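Local structure of putative sugar binding protein (Bacteroides vulgatus ATCC 8482, 3KEZ) at residues Ser41-Leu44 / Val45-Gly48; Leu440-Lys444 / Lys445-Ala449; Ile88-Asn91 / Cys92-Ile95; Cys288-Tyr291 / Gln292-Lys295. The protein probably binds sugars as a SusD-family protein of the Bacteroides outer membrane, and carries a bound calcium ion. All blocks are in the same frame, centred on the assembly; numbering follows the deposited sequence.

Overall arrangement
All four contacts are local, each formed along a helix or where a loop turns into one, so none closes a long loop, and none nests in or crosses another. From the N terminus, interaction 1 starts helix 43-50 close to the centre of the molecule. Interaction 3 follows on helix 80-96, its nearest atoms about 6 Å from interaction 1. Interaction 4 fills helix 288-295 on the opposite side of the chain's centre, with about 42 Å between the centres of interactions 3 and 4. Interaction 2 comes last, where a loop enters helix 444-449; it touches interaction 1, as Tyr47 packs on Leu440, and so joins the C-terminal region to helix 43-50.

Interaction 1. Residues Ser41-Leu44 / Val45-Gly48; sequences SGRL and VYYG. With EDO (1,2-ethanediol), chain G.
Gly42 O receives two backbone N-H groups where residues 41-44 run straight into 45-48, at the start of helix 43-50. Tyr46 N reaches it at 3.0 Å with a nearly straight bond, while Val45 N comes to Gly42 O at 2.8 Å from above the carbonyl plane. A weak bond from Tyr47 N to Arg43 O continues the turn. Gly42 is the N-cap, and its phi near -161° with psi near -92° is a backbone shape unfavourable for residues with a side chain, and open to glycine.

Among the side chains, Arg43 and Tyr46 lie side by side and point the same way. Tyr46 CG sits between its own backbone N and carbonyl carbon (chi1 69°), which swings the ring back over the first turn. There Arg43 CA meets one ring face in a CH-pi contact, 4.0 Å from the ring centroid, and Arg43 CG lies 3.5 Å from Tyr46 OH. A water bridges the polar ends, accepting from Arg43 NE at 3.1 Å and lying 2.6 Å from Tyr46 OH. The extended arginine chain carries its guanidinium to a bound ethanediol, where Arg43 NH1 donates to ethanediol O1 at 3.2 Å and Arg43 NH2 to ethanediol O2; NH1 also bonds Ser80. A second water links Leu44 O to Gly48 N. The apolar Leu44 and Val45 suit buried places, Leu44 against helix 80-96 and Val45 against strand 332-336, while Tyr47 OH bonds Ile438 O.

Ser41 OG bonds Asn261 ND2, and Asn261 is a calcium ligand, so this N-capped first turn of a helix is linked through Ser41 to the calcium site.

Interaction 2. Residues Leu440-Lys444 / Lys445-Ala449; sequences LPIPK and KEMDA. With EDO (1,2-ethanediol), chain H.
Lys444 and Asp448, one helical turn apart, form the salt bridge of this contact. Asp448 OD2 accepts through its syn lone pair from Lys444 NZ at 2.7 Å. A weak bond of 3.1 Å joins Lys444 NZ to Asp448 OD1, so the ammonium group straddles both carboxylate oxygens. The lysine leaves the backbone with CG anti to N (chi1 -170°), runs extended, and bends at its last torsion (chi4 -46°) to turn NZ onto the acid. Long and flexible, lysine can span the turn while its shorter partner stays near the backbone, a pairing suited to this exposed surface.

Backbone bonds come next. Pro443 O accepts from Met447 N at 3.1 Å, and weakly from Glu446 N; Asp448 N donates to Lys444 O at 2.7 Å. This is the first turn of helix 444-449 with Pro443 at the N-cap, a place that suits proline because its missing N-H is not needed there. Lys444 and Asp448 are thus an i to i+4 salt-bridge pair on the surface of this N-terminal turn.

Apolar contacts lie on another side. Ile442 CG2 packs 3.9 Å from SE of Met447, a selenomethionine, the two side chains crossing at about a right angle, and 4.0 Å from Glu446 CG. Ile442 also rests on Trp82 and Phe134, helices 80-96 and 109-134 thus covering this face.

At the polar end of Glu446, OE2 accepts from O1 of a bound ethanediol at 3.0 Å and also from Asn450 ND2, while OE1 has a weak bond from Trp82 NE1.

Interaction 3. Residues Ile88-Asn91 / Cys92-Ile95; sequences IIQN and CNLI
Ile89 and Asn93 run side by side in the same direction on helix 80-96, a regular alpha-helix of the mainly helical N-terminal part of this SusD-family protein, a region whose sequence family belongs to the TPR clan. Chi1 of -66° places CG1 of Ile89 beside the backbone N and leaves the CG2 methyl anti to it, against the amide: Ile89 CG2 lies 3.6 Å from Asn93 ND2. Gln90 crosses Asn93 at a slant, their amide planes 83° apart, and the nitrogens Gln90 NE2 and Asn93 ND2 stay 3.9 Å from each other. Both nitrogens donate to a loop, Asn93 ND2 to Val151 O and Glu153 O, Gln90 NE2 also to Glu153 O; Asn93 OD1 accepts from Arg123 of helix 109-134, and Gln90 OE1 from Ser155 N. Amides suit this face because they can give and take bonds at once, and so satisfy the backbone of a neighbouring loop.

On another face Ile88 CG2 meets Cys92 SG at 4.2 Å, two compact apolar groups both resting on Ile122 of helix 109-134. Ile95 packs on helix 20-34. The backbone ladder's straightest rung is Asn93 N to Ile89 O, 2.9 Å long with an N-H...O angle of 172°.

Interaction 4. Residues Cys288-Tyr291 / Gln292-Lys295; sequences CSFY and QLLK
Tyr291 leaves the helix with CG anti to its backbone N (chi1 -178°), while Lys295 takes CG between N and the carbonyl carbon (chi1 76°), and together these turns lay the lysine chain across the tyrosine ring. Lys295 CD sits over one face of the Tyr291 ring, 3.7 Å from the centroid and 20° off the normal, shifted toward the rim; the two residues form an i to i+4 aromatic-lysine CH-pi pair along an alpha-helix. Lys295 CD lies 3.5 Å from Tyr291 CZ and as near to CE2. A lysine suits the place because its methylenes cover the ring while NZ goes on to form a salt bridge with Asp416. Tyr291 OH bonds Asp418, and Gln292 NE2 also reaches Asp416, so that carboxylate collects two partners from one helix.

Phe290 slants across Leu293 and lies alongside Leu294: Phe290 CE1 is 3.9 Å from Leu293 CD2, and Phe290 CE2 is 4.0 Å from Leu294 CD2. The backbone bonds are regular, among them Lys295 N to Tyr291 O at 2.9 Å.

Helix 288-295 begins one residue after strand 284-286. Leu293 and Leu294 rest on helix 381-392, while Tyr291 and Gln292 face the loop that holds Val414, Asp416 and Ile419.

Interaction 1. Residues Ser41-Leu44 / Val45-Gly48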
ATOM      1  N   SER A  41       8.517   4.961   1.985  1.00 12.99           N
ATOM      2  CA  SER A  41       8.627   5.434   3.357  1.00 12.51           C
ATOM      3  C   SER A  41       7.791   6.704   3.561  1.00 13.30           C
ATOM      4  O   SER A  41       7.818   7.280   4.632  1.00 13.64           O
ATOM      5  CB  SER A  41      10.091   5.644   3.735  1.00 12.21           C
ATOM      6  OG  SER A  41      10.709   4.448   4.164  1.00 11.55           O
ATOM      7  N   GLY A  42       7.033   7.130   2.549  1.00 13.80           N
ATOM      8  CA  GLY A  42       6.200   8.324   2.718  1.00 13.42           C
ATOM      9  C   GLY A  42       5.080   8.460   1.709  1.00 11.29           C
ATOM     10  O   GLY A  42       3.984   7.902   1.878  1.00 10.08           O
ATOM     11  N   ARG A  43       5.373   9.159   0.627  1.00  9.96           N
ATOM     12  CA  ARG A  43       4.328   9.623  -0.297  1.00  9.96           C
ATOM     13  C   ARG A  43       3.457   8.542  -0.854  1.00 11.49           C
ATOM     14  O   ARG A  43       2.252   8.767  -0.978  1.00 12.15           O
ATOM     15  CB  ARG A  43       4.951  10.444  -1.440  1.00  9.46           C
ATOM     16  CG  ARG A  43       5.445  11.778  -0.936  1.00  6.48           C
ATOM     17  CD  ARG A  43       6.030  12.630  -2.053  1.00 10.98           C
ATOM     18  NE  ARG A  43       6.490  13.916  -1.552  1.00 11.65           N
ATOM     19  CZ  ARG A  43       7.207  14.782  -2.254  1.00 14.47           C
ATOM     20  NH1 ARG A  43       7.545  14.503  -3.489  1.00 13.78           N
ATOM     21  NH2 ARG A  43       7.601  15.924  -1.705  1.00 17.90           N
ATOM     22  N   LEU A  44       4.042   7.364  -1.159  1.00 10.42           N
ATOM     23  CA  LEU A  44       3.243   6.259  -1.717  1.00 12.22           C
ATOM     24  C   LEU A  44       2.358   5.612  -0.665  1.00 13.36           C
ATOM     25  O   LEU A  44       1.303   5.052  -1.001  1.00 14.73           O
ATOM     26  CB  LEU A  44       4.110   5.206  -2.443  1.00 12.75           C
ATOM     27  CG  LEU A  44       4.874   5.783  -3.661  1.00  9.85           C
ATOM     28  CD1 LEU A  44       5.785   4.718  -4.210  1.00  9.13           C
ATOM     29  CD2 LEU A  44       3.922   6.277  -4.767  1.00  5.60           C
ATOM     30  N   VAL A  45       2.706   5.783   0.604  1.00 10.11           N
ATOM     31  CA  VAL A  45       1.885   5.255   1.656  1.00  9.93           C
ATOM     32  C   VAL A  45       0.764   6.204   2.003  1.00  9.97           C
ATOM     33  O   VAL A  45      -0.388   5.813   2.008  1.00 10.66           O
ATOM     34  CB  VAL A  45       2.715   4.850   2.888  1.00 11.09           C
ATOM     35  CG1 VAL A  45       1.823   4.140   3.917  1.00 10.81           C
ATOM     36  CG2 VAL A  45       3.860   3.897   2.427  1.00  9.73           C
ATOM     37  N   TYR A  46       1.072   7.464   2.308  1.00 12.64           N
ATOM     38  CA  TYR A  46       0.038   8.312   2.832  1.00 10.48           C
ATOM     39  C   TYR A  46      -1.032   8.720   1.831  1.00 10.19           C
ATOM     40  O   TYR A  46      -2.102   9.155   2.239  1.00 10.46           O
ATOM     41  CB  TYR A  46       0.586   9.532   3.569  1.00 12.81           C
ATOM     42  CG  TYR A  46       1.282  10.637   2.772  1.00 10.29           C
ATOM     43  CD1 TYR A  46       0.604  11.414   1.875  1.00 10.90           C
ATOM     44  CD2 TYR A  46       2.590  10.962   3.036  1.00 10.11           C
ATOM     45  CE1 TYR A  46       1.242  12.455   1.199  1.00 12.41           C
ATOM     46  CE2 TYR A  46       3.243  11.990   2.356  1.00  9.03           C
ATOM     47  CZ  TYR A  46       2.549  12.753   1.472  1.00 11.83           C
ATOM     48  OH  TYR A  46       3.179  13.798   0.826  1.00 13.84           O
ATOM     49  N   TYR A  47      -0.732   8.632   0.543  1.00 10.80           N
ATOM     50  CA  TYR A  47      -1.662   9.115  -0.512  1.00 11.95           C
ATOM     51  C   TYR A  47      -3.097   8.615  -0.274  1.00 11.69           C
ATOM     52  O   TYR A  47      -4.043   9.404  -0.179  1.00 12.82           O
ATOM     53  CB  TYR A  47      -1.167   8.700  -1.899  1.00 11.02           C
ATOM     54  CG  TYR A  47      -2.000   9.223  -3.053  1.00 11.19           C
ATOM     55  CD1 TYR A  47      -1.879  10.518  -3.483  1.00 12.27           C
ATOM     56  CD2 TYR A  47      -2.930   8.398  -3.704  1.00 13.42           C
ATOM     57  CE1 TYR A  47      -2.657  11.003  -4.540  1.00 10.87           C
ATOM     58  CE2 TYR A  47      -3.713   8.880  -4.736  1.00 12.56           C
ATOM     59  CZ  TYR A  47      -3.551  10.154  -5.176  1.00 14.67           C
ATOM     60  OH  TYR A  47      -4.302  10.596  -6.237  1.00 22.87           O
ATOM     61  N   GLY A  48      -3.249   7.308  -0.081  1.00 12.84           N
ATOM     62  CA  GLY A  48      -4.584   6.741   0.034  1.00 12.98           C
ATOM     63  C   GLY A  48      -5.296   7.040   1.353  1.00 13.27           C
ATOM     64  O   GLY A  48      -6.499   6.732   1.501  1.00 13.20           O
TER
HETATM   65  C1  EDO G   8      10.360  17.778  -4.619  1.00 44.33           C
HETATM   66  O1  EDO G   8       9.458  16.696  -4.861  1.00 36.93           O
HETATM   67  C2  EDO G   8       9.846  18.603  -3.447  1.00 45.01           C
HETATM   68  O2  EDO G   8       8.404  18.599  -3.443  1.00 44.61           O
HETATM   69  O   HOH W   1       5.693  14.318   1.451  1.00  8.91           O
HETATM   70  O   HOH W   2      -1.618   5.016  -0.686  1.00 13.10           O

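Interaction 2. Residues Leu440-Lys444 / Lys445-Ala449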
ATOM      1  N   LEU A 440      -3.827  11.977  -9.573  1.00 11.89           N
ATOM      2  CA  LEU A 440      -2.811  13.029  -9.732  1.00 11.99           C
ATOM      3  C   LEU A 440      -2.733  13.375 -11.226  1.00 13.40           C
ATOM      4  O   LEU A 440      -2.941  12.509 -12.100  1.00 13.79           O
ATOM      5  CB  LEU A 440      -1.413  12.627  -9.185  1.00 11.00           C
ATOM      6  CG  LEU A 440      -1.181  12.519  -7.664  1.00 15.67           C
ATOM      7  CD1 LEU A 440       0.260  12.117  -7.319  1.00 13.27           C
ATOM      8  CD2 LEU A 440      -1.524  13.808  -6.934  1.00 19.72           C
ATOM      9  N   PRO A 441      -2.469  14.655 -11.529  1.00 11.88           N
ATOM     10  CA  PRO A 441      -2.227  14.955 -12.919  1.00 11.70           C
ATOM     11  C   PRO A 441      -0.892  14.365 -13.374  1.00 10.76           C
ATOM     12  O   PRO A 441       0.010  14.108 -12.537  1.00 11.09           O
ATOM     13  CB  PRO A 441      -2.214  16.484 -12.947  1.00 11.80           C
ATOM     14  CG  PRO A 441      -1.714  16.883 -11.550  1.00 11.88           C
ATOM     15  CD  PRO A 441      -2.123  15.779 -10.620  1.00 11.18           C
ATOM     16  N   ILE A 442      -0.745  14.144 -14.678  1.00 11.49           N
ATOM     17  CA  ILE A 442       0.542  13.677 -15.228  1.00 10.32           C
ATOM     18  C   ILE A 442       1.556  14.782 -14.948  1.00 11.96           C
ATOM     19  O   ILE A 442       1.232  15.956 -15.122  1.00 11.52           O
ATOM     20  CB  ILE A 442       0.460  13.323 -16.726  1.00  9.18           C
ATOM     21  CG1 ILE A 442      -0.572  12.223 -16.996  1.00 10.51           C
ATOM     22  CG2 ILE A 442       1.820  12.833 -17.232  1.00  9.64           C
ATOM     23  CD1 ILE A 442      -0.334  10.876 -16.243  1.00  4.25           C
ATOM     24  N   PRO A 443       2.767  14.434 -14.435  1.00 11.30           N
ATOM     25  CA  PRO A 443       3.659  15.536 -14.088  1.00 13.79           C
ATOM     26  C   PRO A 443       4.117  16.337 -15.294  1.00 13.16           C
ATOM     27  O   PRO A 443       4.378  15.766 -16.360  1.00 17.13           O
ATOM     28  CB  PRO A 443       4.867  14.854 -13.450  1.00 13.77           C
ATOM     29  CG  PRO A 443       4.458  13.444 -13.184  1.00 13.26           C
ATOM     30  CD  PRO A 443       3.145  13.175 -13.768  1.00 14.03           C
ATOM     31  N   LYS A 444       4.240  17.641 -15.106  1.00 13.74           N
ATOM     32  CA  LYS A 444       4.627  18.565 -16.190  1.00 13.87           C
ATOM     33  C   LYS A 444       5.887  18.128 -16.914  1.00 15.78           C
ATOM     34  O   LYS A 444       5.986  18.270 -18.146  1.00 17.87           O
ATOM     35  CB  LYS A 444       4.807  20.000 -15.658  1.00 15.15           C
ATOM     36  CG  LYS A 444       4.975  21.072 -16.755  1.00 12.99           C
ATOM     37  CD  LYS A 444       4.843  22.490 -16.195  1.00 23.81           C
ATOM     38  CE  LYS A 444       4.776  23.526 -17.324  1.00 28.02           C
ATOM     39  NZ  LYS A 444       5.823  23.254 -18.354  1.00 27.54           N
ATOM     40  N   LYS A 445       6.847  17.607 -16.158  1.00 14.09           N
ATOM     41  CA  LYS A 445       8.132  17.246 -16.755  1.00 18.34           C
ATOM     42  C   LYS A 445       7.922  16.154 -17.790  1.00 17.03           C
ATOM     43  O   LYS A 445       8.539  16.182 -18.862  1.00 18.20           O
ATOM     44  CB  LYS A 445       9.159  16.841 -15.693  1.00 21.42           C
ATOM     45  CG  LYS A 445       9.130  15.396 -15.252  1.00 27.82           C
ATOM     46  CD  LYS A 445       9.862  15.166 -13.912  1.00 37.87           C
ATOM     47  CE  LYS A 445      11.354  15.405 -14.001  1.00 40.94           C
ATOM     48  NZ  LYS A 445      11.981  15.402 -12.644  1.00 48.00           N
ATOM     49  N   GLU A 446       6.985  15.249 -17.508  1.00 15.60           N
ATOM     50  CA  GLU A 446       6.638  14.189 -18.446  1.00 15.09           C
ATOM     51  C   GLU A 446       5.880  14.737 -19.627  1.00 15.06           C
ATOM     52  O   GLU A 446       6.201  14.385 -20.766  1.00 12.12           O
ATOM     53  CB  GLU A 446       5.820  13.079 -17.771  1.00 15.30           C
ATOM     54  CG  GLU A 446       5.461  11.930 -18.712  1.00 14.60           C
ATOM     55  CD  GLU A 446       6.653  11.086 -19.120  1.00 20.44           C
ATOM     56  OE1 GLU A 446       7.673  11.132 -18.395  1.00 18.04           O
ATOM     57  OE2 GLU A 446       6.559  10.378 -20.153  1.00 22.03           O
HETATM   58  N   MSE A 447       4.909  15.623 -19.369  1.00 14.78           N
HETATM   59  CA  MSE A 447       4.142  16.259 -20.456  1.00 15.70           C
HETATM   60  C   MSE A 447       5.055  17.054 -21.378  1.00 19.49           C
HETATM   61  O   MSE A 447       4.870  17.046 -22.600  1.00 20.56           O
HETATM   62  CB  MSE A 447       3.040  17.183 -19.906  1.00 17.44           C
HETATM   63  CG  MSE A 447       1.947  16.464 -19.120  1.00 13.35           C
HETATM   64 SE   MSE A 447       0.837  15.261 -20.132  0.75 10.55          SE
HETATM   65  CE  MSE A 447       0.291  16.483 -21.555  1.00  9.86           C
ATOM     66  N   ASP A 448       6.059  17.711 -20.799  1.00 22.63           N
ATOM     67  CA  ASP A 448       6.977  18.558 -21.570  1.00 23.19           C
ATOM     68  C   ASP A 448       7.922  17.682 -22.415  1.00 25.40           C
ATOM     69  O   ASP A 448       8.234  18.039 -23.550  1.00 27.11           O
ATOM     70  CB  ASP A 448       7.816  19.467 -20.651  1.00 23.59           C
ATOM     71  CG  ASP A 448       7.030  20.647 -20.036  1.00 24.23           C
ATOM     72  OD1 ASP A 448       5.890  20.942 -20.450  1.00 17.31           O
ATOM     73  OD2 ASP A 448       7.585  21.295 -19.102  1.00 18.54           O
ATOM     74  N   ALA A 449       8.363  16.546 -21.869  1.00 23.48           N
ATOM     75  CA  ALA A 449       9.357  15.690 -22.526  1.00 22.39           C
ATOM     76  C   ALA A 449       8.778  14.645 -23.489  1.00 21.85           C
ATOM     77  O   ALA A 449       9.506  14.112 -24.316  1.00 20.88           O
ATOM     78  CB  ALA A 449      10.193  14.997 -21.496  1.00 22.37           C
TER
HETATM   79  C1  EDO H  14       7.352   6.726 -19.077  1.00 40.75           C
HETATM   80  O1  EDO H  14       7.720   7.661 -20.089  1.00 43.08           O
HETATM   81  C2  EDO H  14       8.621   6.433 -18.301  1.00 44.88           C
HETATM   82  O2  EDO H  14       9.012   7.608 -17.584  1.00 44.64           O

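Interaction 3. Residues Ile88-Asn91 / Cys92-Ile95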
ATOM      1  N   ILE A  88      12.228   2.316 -10.423  1.00  9.38           N
ATOM      2  CA  ILE A  88      12.089   0.972  -9.921  1.00 11.21           C
ATOM      3  C   ILE A  88      11.780  -0.043 -11.059  1.00 10.05           C
ATOM      4  O   ILE A  88      12.473  -1.073 -11.225  1.00 10.95           O
ATOM      5  CB  ILE A  88      10.991   0.924  -8.806  1.00  9.09           C
ATOM      6  CG1 ILE A  88      11.470   1.640  -7.548  1.00 13.02           C
ATOM      7  CG2 ILE A  88      10.558  -0.528  -8.543  1.00  6.92           C
ATOM      8  CD1 ILE A  88      10.339   2.040  -6.624  1.00 14.36           C
ATOM      9  N   ILE A  89      10.751   0.247 -11.841  1.00  9.50           N
ATOM     10  CA  ILE A  89      10.418  -0.610 -13.011  1.00  9.59           C
ATOM     11  C   ILE A  89      11.613  -0.778 -13.982  1.00  5.95           C
ATOM     12  O   ILE A  89      11.894  -1.880 -14.438  1.00  9.89           O
ATOM     13  CB  ILE A  89       9.157  -0.052 -13.808  1.00  9.24           C
ATOM     14  CG1 ILE A  89       7.902  -0.144 -12.923  1.00  7.87           C
ATOM     15  CG2 ILE A  89       9.066  -0.755 -15.175  1.00 10.31           C
ATOM     16  CD1 ILE A  89       6.601   0.601 -13.468  1.00  7.07           C
ATOM     17  N   GLN A  90      12.319   0.298 -14.298  1.00  9.19           N
ATOM     18  CA  GLN A  90      13.498   0.162 -15.194  1.00  9.65           C
ATOM     19  C   GLN A  90      14.523  -0.837 -14.655  1.00  9.95           C
ATOM     20  O   GLN A  90      15.058  -1.630 -15.406  1.00  8.23           O
ATOM     21  CB  GLN A  90      14.213   1.500 -15.426  1.00 11.43           C
ATOM     22  CG  GLN A  90      13.592   2.411 -16.418  1.00 19.14           C
ATOM     23  CD  GLN A  90      13.673   1.886 -17.834  1.00 18.69           C
ATOM     24  OE1 GLN A  90      14.741   1.884 -18.455  1.00 21.76           O
ATOM     25  NE2 GLN A  90      12.546   1.454 -18.356  1.00  9.71           N
ATOM     26  N   ASN A  91      14.804  -0.798 -13.347  1.00 12.02           N
ATOM     27  CA  ASN A  91      15.776  -1.748 -12.764  1.00 10.27           C
ATOM     28  C   ASN A  91      15.255  -3.181 -12.646  1.00  8.25           C
ATOM     29  O   ASN A  91      16.039  -4.166 -12.727  1.00  9.44           O
ATOM     30  CB  ASN A  91      16.302  -1.192 -11.432  1.00 11.05           C
ATOM     31  CG  ASN A  91      17.271  -0.026 -11.655  1.00 14.72           C
ATOM     32  OD1 ASN A  91      18.392  -0.236 -12.088  1.00 11.97           O
ATOM     33  ND2 ASN A  91      16.808   1.195 -11.434  1.00 21.33           N
ATOM     34  N   CYS A  92      13.942  -3.318 -12.452  1.00 11.12           N
ATOM     35  CA  CYS A  92      13.312  -4.625 -12.537  1.00 10.37           C
ATOM     36  C   CYS A  92      13.482  -5.196 -13.938  1.00  9.83           C
ATOM     37  O   CYS A  92      13.827  -6.343 -14.076  1.00  8.49           O
ATOM     38  CB  CYS A  92      11.828  -4.567 -12.205  1.00 11.90           C
ATOM     39  SG  CYS A  92      11.451  -4.187 -10.444  1.00 13.30           S
ATOM     40  N   ASN A  93      13.210  -4.383 -14.968  1.00 10.47           N
ATOM     41  CA  ASN A  93      13.434  -4.750 -16.375  1.00  8.48           C
ATOM     42  C   ASN A  93      14.856  -5.150 -16.658  1.00 11.17           C
ATOM     43  O   ASN A  93      15.090  -6.152 -17.333  1.00  9.56           O
ATOM     44  CB  ASN A  93      13.035  -3.595 -17.306  1.00  9.50           C
ATOM     45  CG  ASN A  93      11.542  -3.298 -17.240  1.00  9.05           C
ATOM     46  OD1 ASN A  93      10.780  -4.096 -16.675  1.00  9.57           O
ATOM     47  ND2 ASN A  93      11.114  -2.171 -17.810  1.00  7.91           N
ATOM     48  N   LEU A  94      15.808  -4.382 -16.125  1.00 10.10           N
ATOM     49  CA  LEU A  94      17.224  -4.738 -16.237  1.00 11.86           C
ATOM     50  C   LEU A  94      17.449  -6.157 -15.742  1.00 10.70           C
ATOM     51  O   LEU A  94      18.097  -6.968 -16.433  1.00 13.69           O
ATOM     52  CB  LEU A  94      18.115  -3.760 -15.465  1.00 11.39           C
ATOM     53  CG  LEU A  94      19.625  -4.038 -15.508  1.00 11.21           C
ATOM     54  CD1 LEU A  94      20.183  -3.972 -16.946  1.00 11.30           C
ATOM     55  CD2 LEU A  94      20.373  -3.078 -14.595  1.00 16.11           C
ATOM     56  N   ILE A  95      16.908  -6.474 -14.571  1.00 10.67           N
ATOM     57  CA  ILE A  95      17.055  -7.812 -14.023  1.00 10.12           C
ATOM     58  C   ILE A  95      16.384  -8.828 -14.945  1.00  9.00           C
ATOM     59  O   ILE A  95      16.968  -9.862 -15.291  1.00  9.39           O
ATOM     60  CB  ILE A  95      16.438  -7.948 -12.602  1.00  7.98           C
ATOM     61  CG1 ILE A  95      17.353  -7.307 -11.577  1.00  9.66           C
ATOM     62  CG2 ILE A  95      16.193  -9.452 -12.224  1.00  9.84           C
ATOM     63  CD1 ILE A  95      16.665  -7.017 -10.194  1.00 15.55           C
TER

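Interaction 4. Residues Cys288-Tyr291 / Gln292-Lys295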
ATOM      1  N   CYS A 288     -12.162  13.355  13.003  1.00  9.31           N
ATOM      2  CA  CYS A 288     -13.090  13.112  14.117  1.00 10.44           C
ATOM      3  C   CYS A 288     -14.044  11.959  13.864  1.00 12.31           C
ATOM      4  O   CYS A 288     -14.333  11.159  14.766  1.00 12.91           O
ATOM      5  CB  CYS A 288     -13.892  14.363  14.415  1.00 11.12           C
ATOM      6  SG  CYS A 288     -12.855  15.702  15.096  1.00 15.55           S
ATOM      7  N   SER A 289     -14.580  11.906  12.653  1.00 12.73           N
ATOM      8  CA  SER A 289     -15.493  10.822  12.283  1.00 10.92           C
ATOM      9  C   SER A 289     -14.830   9.439  12.431  1.00 11.86           C
ATOM     10  O   SER A 289     -15.479   8.496  12.881  1.00 10.04           O
ATOM     11  CB  SER A 289     -16.048  10.987  10.857  1.00 10.85           C
ATOM     12  OG  SER A 289     -15.039  11.099   9.856  1.00  9.46           O
ATOM     13  N   PHE A 290     -13.546   9.321  12.085  1.00 10.40           N
ATOM     14  CA  PHE A 290     -12.880   8.027  12.234  1.00 10.14           C
ATOM     15  C   PHE A 290     -12.631   7.701  13.726  1.00 10.68           C
ATOM     16  O   PHE A 290     -12.827   6.574  14.158  1.00 10.61           O
ATOM     17  CB  PHE A 290     -11.560   7.947  11.491  1.00  8.75           C
ATOM     18  CG  PHE A 290     -10.833   6.652  11.747  1.00 12.58           C
ATOM     19  CD1 PHE A 290     -11.233   5.500  11.118  1.00 11.55           C
ATOM     20  CD2 PHE A 290      -9.791   6.585  12.644  1.00  6.84           C
ATOM     21  CE1 PHE A 290     -10.565   4.295  11.346  1.00 17.79           C
ATOM     22  CE2 PHE A 290      -9.158   5.404  12.900  1.00 13.48           C
ATOM     23  CZ  PHE A 290      -9.546   4.242  12.230  1.00  9.61           C
ATOM     24  N   TYR A 291     -12.192   8.696  14.491  1.00 10.45           N
ATOM     25  CA  TYR A 291     -12.063   8.523  15.943  1.00 10.26           C
ATOM     26  C   TYR A 291     -13.379   8.057  16.578  1.00 10.76           C
ATOM     27  O   TYR A 291     -13.388   7.116  17.385  1.00 12.18           O
ATOM     28  CB  TYR A 291     -11.555   9.804  16.592  1.00 10.01           C
ATOM     29  CG  TYR A 291     -11.338   9.715  18.079  1.00  8.04           C
ATOM     30  CD1 TYR A 291     -10.603   8.678  18.635  1.00 13.53           C
ATOM     31  CD2 TYR A 291     -11.890  10.663  18.934  1.00 10.68           C
ATOM     32  CE1 TYR A 291     -10.392   8.592  19.989  1.00  9.33           C
ATOM     33  CE2 TYR A 291     -11.696  10.587  20.310  1.00 12.44           C
ATOM     34  CZ  TYR A 291     -10.947   9.558  20.825  1.00 16.23           C
ATOM     35  OH  TYR A 291     -10.771   9.484  22.151  1.00 18.36           O
ATOM     36  N   GLN A 292     -14.491   8.694  16.190  1.00 11.56           N
ATOM     37  CA  GLN A 292     -15.808   8.304  16.707  1.00 11.50           C
ATOM     38  C   GLN A 292     -16.243   6.887  16.298  1.00 14.09           C
ATOM     39  O   GLN A 292     -16.764   6.136  17.137  1.00 10.68           O
ATOM     40  CB  GLN A 292     -16.848   9.336  16.353  1.00 10.98           C
ATOM     41  CG  GLN A 292     -16.570  10.622  17.141  1.00 13.66           C
ATOM     42  CD  GLN A 292     -17.500  11.756  16.812  1.00 19.15           C
ATOM     43  OE1 GLN A 292     -18.293  11.693  15.856  1.00 23.24           O
ATOM     44  NE2 GLN A 292     -17.377  12.842  17.580  1.00 13.09           N
ATOM     45  N   LEU A 293     -15.998   6.515  15.047  1.00 13.47           N
ATOM     46  CA  LEU A 293     -16.201   5.128  14.581  1.00 12.81           C
ATOM     47  C   LEU A 293     -15.378   4.139  15.404  1.00 14.94           C
ATOM     48  O   LEU A 293     -15.888   3.090  15.825  1.00 14.07           O
ATOM     49  CB  LEU A 293     -15.855   5.021  13.075  1.00 11.65           C
ATOM     50  CG  LEU A 293     -15.325   3.748  12.364  1.00 20.28           C
ATOM     51  CD1 LEU A 293     -15.161   4.058  10.918  1.00 30.18           C
ATOM     52  CD2 LEU A 293     -13.992   3.248  12.842  1.00 29.46           C
ATOM     53  N   LEU A 294     -14.099   4.470  15.637  1.00 14.12           N
ATOM     54  CA  LEU A 294     -13.187   3.534  16.282  1.00 14.63           C
ATOM     55  C   LEU A 294     -13.585   3.379  17.745  1.00 17.48           C
ATOM     56  O   LEU A 294     -13.617   2.266  18.267  1.00 17.10           O
ATOM     57  CB  LEU A 294     -11.710   3.946  16.129  1.00 13.07           C
ATOM     58  CG  LEU A 294     -10.632   2.923  16.536  1.00 16.40           C
ATOM     59  CD1 LEU A 294     -10.750   1.614  15.759  1.00 10.68           C
ATOM     60  CD2 LEU A 294      -9.178   3.491  16.435  1.00  9.32           C
ATOM     61  N   LYS A 295     -13.936   4.487  18.399  1.00 17.77           N
ATOM     62  CA  LYS A 295     -14.242   4.418  19.807  1.00 20.08           C
ATOM     63  C   LYS A 295     -15.661   3.943  20.140  1.00 21.43           C
ATOM     64  O   LYS A 295     -15.978   3.773  21.326  1.00 24.43           O
ATOM     65  CB  LYS A 295     -13.900   5.734  20.494  1.00 21.27           C
ATOM     66  CG  LYS A 295     -14.843   6.884  20.297  1.00 23.49           C
ATOM     67  CD  LYS A 295     -14.164   8.155  20.906  1.00 27.83           C
ATOM     68  CE  LYS A 295     -15.060   8.937  21.826  1.00 36.37           C
ATOM     69  NZ  LYS A 295     -15.563  10.216  21.229  1.00 40.23           N
TER